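Local coordinates for iron aquisition yersiniabactin synthesis enzyme, YbtT (Escherichia coli, PDB 6BA9), which acts as a low-specificity type II thioesterase, a hydrolase that maintains production of the metallophore yersiniabactin by its mixed NRPS/PKS pathway, at residues Asn72-Glu75 with Ala76-Pro80; Gly145-Ser148 with Pro149-Glu153. The protein carries 1 engineered substitution. One frame throughout, in Å; residues are numbered along the deposited sequence.

Interaction 1: Asn72-Glu75 with Ala76-Pro80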
loop_
_atom_site.group_PDB
_atom_site.type_symbol
_atom_site.label_atom_id
_atom_site.label_comp_id
_atom_site.label_asym_id
_atom_site.label_seq_id
_atom_site.Cartn_x
_atom_site.Cartn_y
_atom_site.Cartn_z
ATOM N N ASN A 72 11.949 -7.308 7.539
ATOM C CA ASN A 72 12.744 -7.608 8.731
ATOM C C ASN A 72 11.948 -7.356 9.992
ATOM O O ASN A 72 11.965 -8.177 10.916
ATOM C CB ASN A 72 14.031 -6.789 8.750
ATOM C CG ASN A 72 14.990 -7.184 7.641
ATOM O OD1 ASN A 72 14.737 -8.120 6.888
ATOM N ND2 ASN A 72 16.059 -6.439 7.507
ATOM N N GLU A 73 11.211 -6.247 10.040
ATOM C CA GLU A 73 10.409 -5.953 11.218
ATOM C C GLU A 73 9.350 -7.019 11.450
ATOM O O GLU A 73 9.150 -7.469 12.586
ATOM C CB GLU A 73 9.761 -4.577 11.067
ATOM C CG GLU A 73 8.812 -4.230 12.212
ATOM C CD GLU A 73 8.357 -2.792 12.159
ATOM O OE1 GLU A 73 9.192 -1.912 11.839
ATOM O OE2 GLU A 73 7.160 -2.550 12.424
ATOM N N LEU A 74 8.660 -7.440 10.394
ATOM C CA LEU A 74 7.614 -8.443 10.537
ATOM C C LEU A 74 8.196 -9.797 10.922
ATOM O O LEU A 74 7.621 -10.499 11.752
ATOM C CB LEU A 74 6.768 -8.518 9.266
ATOM C CG LEU A 74 5.989 -7.236 8.961
ATOM C CD1 LEU A 74 5.235 -7.406 7.685
ATOM C CD2 LEU A 74 5.042 -6.866 10.071
ATOM N N GLU A 75 9.330 -10.184 10.334
ATOM C CA GLU A 75 9.960 -11.443 10.722
ATOM C C GLU A 75 10.304 -11.457 12.203
ATOM O O GLU A 75 10.221 -12.512 12.851
ATOM C CB GLU A 75 11.203 -11.676 9.866
ATOM C CG GLU A 75 11.966 -12.952 10.218
ATOM C CD GLU A 75 13.097 -13.279 9.266
ATOM O OE1 GLU A 75 13.546 -12.404 8.491
ATOM O OE2 GLU A 75 13.556 -14.455 9.308
ATOM N N ALA A 76 10.720 -10.312 12.745
ATOM C CA ALA A 76 11.120 -10.205 14.141
ATOM C C ALA A 76 9.928 -10.154 15.083
ATOM O O ALA A 76 10.043 -10.598 16.233
ATOM C CB ALA A 76 11.963 -8.946 14.336
ATOM N N SER A 77 8.782 -9.631 14.632
ATOM C CA SER A 77 7.690 -9.285 15.532
ATOM C C SER A 77 6.426 -10.121 15.360
ATOM O O SER A 77 5.584 -10.105 16.264
ATOM C CB SER A 77 7.322 -7.802 15.376
ATOM O OG SER A 77 6.677 -7.557 14.143
ATOM N N VAL A 78 6.259 -10.849 14.258
ATOM C CA VAL A 78 5.041 -11.610 14.014
ATOM C C VAL A 78 5.326 -13.074 14.293
ATOM O O VAL A 78 6.232 -13.663 13.695
ATOM C CB VAL A 78 4.529 -11.422 12.580
ATOM C CG1 VAL A 78 3.273 -12.263 12.345
ATOM C CG2 VAL A 78 4.246 -9.956 12.322
ATOM N N SER A 79 4.532 -13.671 15.173
ATOM C CA SER A 79 4.705 -15.081 15.473
ATOM C C SER A 79 4.456 -15.915 14.218
ATOM O O SER A 79 3.530 -15.626 13.449
ATOM C CB SER A 79 3.708 -15.495 16.554
ATOM O OG SER A 79 3.695 -16.905 16.694
ATOM N N PRO A 80 5.232 -16.976 13.987
ATOM C CA PRO A 80 4.932 -17.844 12.839
ATOM C C PRO A 80 3.556 -18.492 12.906
ATOM O O PRO A 80 3.067 -18.982 11.882
ATOM C CB PRO A 80 6.064 -18.882 12.867
ATOM C CG PRO A 80 6.587 -18.845 14.254
ATOM C CD PRO A 80 6.403 -17.445 14.747
HETATM O O HOH W 1 5.932 -4.314 14.109
HETATM O O HOH W 2 8.400 -14.645 12.257
#
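Ser77 OG bonds to Glu73 O, one turn back on helix 63-77, at 2.9 Å. The hydroxyl stands above the carbonyl plane, not on a lone pair. A chi1 of 71° sets OG between its own backbone N and carbonyl carbon, where it can turn back along the helix. Two backbone bonds to Glu73 O, from Ser77 N and Ala76 N, are weak; the hydroxyl adds a third bond.

Leu74 O takes two backbone donors. Val78 N lies 2.9 Å from Leu74 O, with an N-H...O angle of 149°. Ser77 N is 3.2 Å from Leu74 O and comes from above the carbonyl plane. The side chains of Leu74 and Val78 lie alongside each other and point the same way. They meet through Leu74 CD2 and Val78 CG2, 3.9 Å apart. Val78 CG2 also lies 3.5 Å from Leu74 O, so the methyl packs beside the accepting carbonyl.

Val78 is the first residue to leave helical angles. A water donates to Val78 O at 2.8 Å and to Glu75 O at 2.9 Å, bridging the last turn to the chain that leaves it. A second water donates to Glu73 OE2, at 2.7 Å, and only weakly to Ser77 OG.

Farther out, the Glu73 carboxylate accepts from the backbone N atoms of Met2 and Cys3. Glu75 OE1 forms a salt bridge with Arg106, which also bonds Asn72 OD1. Hydroxyl and water thus supplement the backbone bonds of the last turn, while two carboxylates tie it to the chain start and to Arg106.

Interaction 2: Gly145-Ser148 with Pro149-Glu153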
loop_
_atom_site.group_PDB
_atom_site.type_symbol
_atom_site.label_atom_id
_atom_site.label_comp_id
_atom_site.label_asym_id
_atom_site.label_seq_id
_atom_site.Cartn_x
_atom_site.Cartn_y
_atom_site.Cartn_z
ATOM N N GLY A 145 -6.268 14.106 -5.719
ATOM C CA GLY A 145 -7.381 14.320 -4.802
ATOM C C GLY A 145 -7.050 14.312 -3.329
ATOM O O GLY A 145 -7.966 14.500 -2.516
ATOM N N GLY A 146 -5.808 14.128 -2.922
ATOM C CA GLY A 146 -5.501 14.108 -1.505
ATOM C C GLY A 146 -4.646 15.269 -1.035
ATOM O O GLY A 146 -3.877 15.112 -0.084
ATOM N N CYS A 147 -4.764 16.435 -1.673
ATOM C CA CYS A 147 -3.902 17.566 -1.348
ATOM C C CYS A 147 -4.677 18.859 -1.525
ATOM O O CYS A 147 -5.360 19.035 -2.530
ATOM C CB CYS A 147 -2.711 17.598 -2.300
ATOM S SG CYS A 147 -1.524 18.870 -1.968
ATOM N N SER A 148 -4.540 19.770 -0.554
ATOM C CA SER A 148 -5.252 21.046 -0.608
ATOM C C SER A 148 -4.486 22.066 -1.450
ATOM O O SER A 148 -3.260 22.140 -1.375
ATOM C CB SER A 148 -5.413 21.614 0.790
ATOM O OG SER A 148 -5.878 22.956 0.734
ATOM N N PRO A 149 -5.184 22.914 -2.215
ATOM C CA PRO A 149 -4.501 24.047 -2.866
ATOM C C PRO A 149 -3.854 25.031 -1.894
ATOM O O PRO A 149 -3.002 25.810 -2.321
ATOM C CB PRO A 149 -5.604 24.711 -3.709
ATOM C CG PRO A 149 -6.870 24.203 -3.174
ATOM C CD PRO A 149 -6.630 22.883 -2.512
ATOM N N GLU A 150 -4.204 24.989 -0.608
ATOM C CA GLU A 150 -3.493 25.793 0.386
ATOM C C GLU A 150 -1.992 25.511 0.398
ATOM O O GLU A 150 -1.214 26.392 0.782
ATOM C CB GLU A 150 -4.081 25.558 1.776
ATOM C CG GLU A 150 -5.531 25.987 1.901
ATOM C CD GLU A 150 -5.730 27.493 1.852
ATOM O OE1 GLU A 150 -4.760 28.267 2.004
ATOM O OE2 GLU A 150 -6.889 27.915 1.664
ATOM N N LEU A 151 -1.567 24.323 -0.034
ATOM C CA LEU A 151 -0.135 24.024 -0.069
ATOM C C LEU A 151 0.631 25.051 -0.903
ATOM O O LEU A 151 1.741 25.451 -0.536
ATOM C CB LEU A 151 0.068 22.606 -0.599
ATOM C CG LEU A 151 1.511 22.125 -0.777
ATOM C CD1 LEU A 151 2.224 22.110 0.566
ATOM C CD2 LEU A 151 1.528 20.759 -1.389
ATOM N N ARG A 152 0.034 25.517 -2.009
ATOM C CA ARG A 152 0.705 26.439 -2.932
ATOM C C ARG A 152 0.999 27.800 -2.330
ATOM O O ARG A 152 1.900 28.502 -2.813
ATOM C CB ARG A 152 -0.203 26.730 -4.130
ATOM C CG ARG A 152 -0.404 25.607 -5.063
ATOM C CD ARG A 152 -1.025 26.156 -6.354
ATOM N NE ARG A 152 -2.233 26.956 -6.105
ATOM C CZ ARG A 152 -3.481 26.525 -6.292
ATOM N NH1 ARG A 152 -3.719 25.284 -6.727
ATOM N NH2 ARG A 152 -4.505 27.344 -6.044
ATOM N N GLU A 153 0.203 28.240 -1.361
ATOM C CA GLU A 153 0.268 29.606 -0.866
ATOM C C GLU A 153 1.210 29.761 0.305
ATOM O O GLU A 153 1.345 30.868 0.833
ATOM C CB GLU A 153 -1.132 30.078 -0.442
ATOM C CG GLU A 153 -2.048 30.426 -1.603
ATOM C CD GLU A 153 -1.436 31.455 -2.515
ATOM O OE1 GLU A 153 -1.049 32.531 -2.010
ATOM O OE2 GLU A 153 -1.308 31.177 -3.717
#
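Cys147 and Leu151 meet in a local side-chain contact on the surface loop between helices 134-144 and 155-174. Cys147 SG lies 3.6 Å from Leu151 CD2. Cys147 SG and Leu151 CG are both anti to the backbone N of their residue, and the chi2 of Leu151, 62°, sets where its methyls lie. The touch is apolar. Leu151 is buried: its side chain also packs on Ile138 of the first helix and on Leu157 and Met158 of the second. Cys147 rests on Leu141.

Ser148 makes two bonds across the turn. Its OG accepts from Glu150 N, 3.0 Å from Ser148 OG, with an N-H...O angle of 157°. Ser148 O accepts from Leu151 N, at 3.1 Å from Ser148 O; that donor stands well above the carbonyl plane. Glu150 bends its chain at chi2, and its CG passes 3.3 Å from Ser148 OG before the carboxylate leads away.

Pro149 has no N-H, and the hydroxyl accepts from the next amide, that of Glu150. Pro149 O sits over one face of the Arg152 guanidinium.

The OG bond makes an ST turn and the O bond a beta-turn. They open a run of helical backbone angles with i to i+3 bonds, continued by Arg152 N to Pro149 O and Glu153 N to Glu150 O. The turn joins what are probably two lid helices, as in other alpha/beta-hydrolase thioesterases.

How the interactions relate
Both contacts are local and lie on the surface, on opposite sides of the chain's centre. Their centres are 37 Å apart and their nearest atoms about 24 Å, so they do not touch. Interaction 1 comes first along the chain. It closes helix 63-77, just before strand 84-89 of the mixed, mostly parallel sheet of this alpha/beta-hydrolase fold. Interaction 2 follows in the connection between helices 134-144 and 155-174, which are inserted between strands 112-116 and 190-195. All four segments belong to the one thioesterase domain. The contacts lie in separate parts of it: the C-terminal end of a helix preceding a core strand, and a turn joining two helices that probably form the lid.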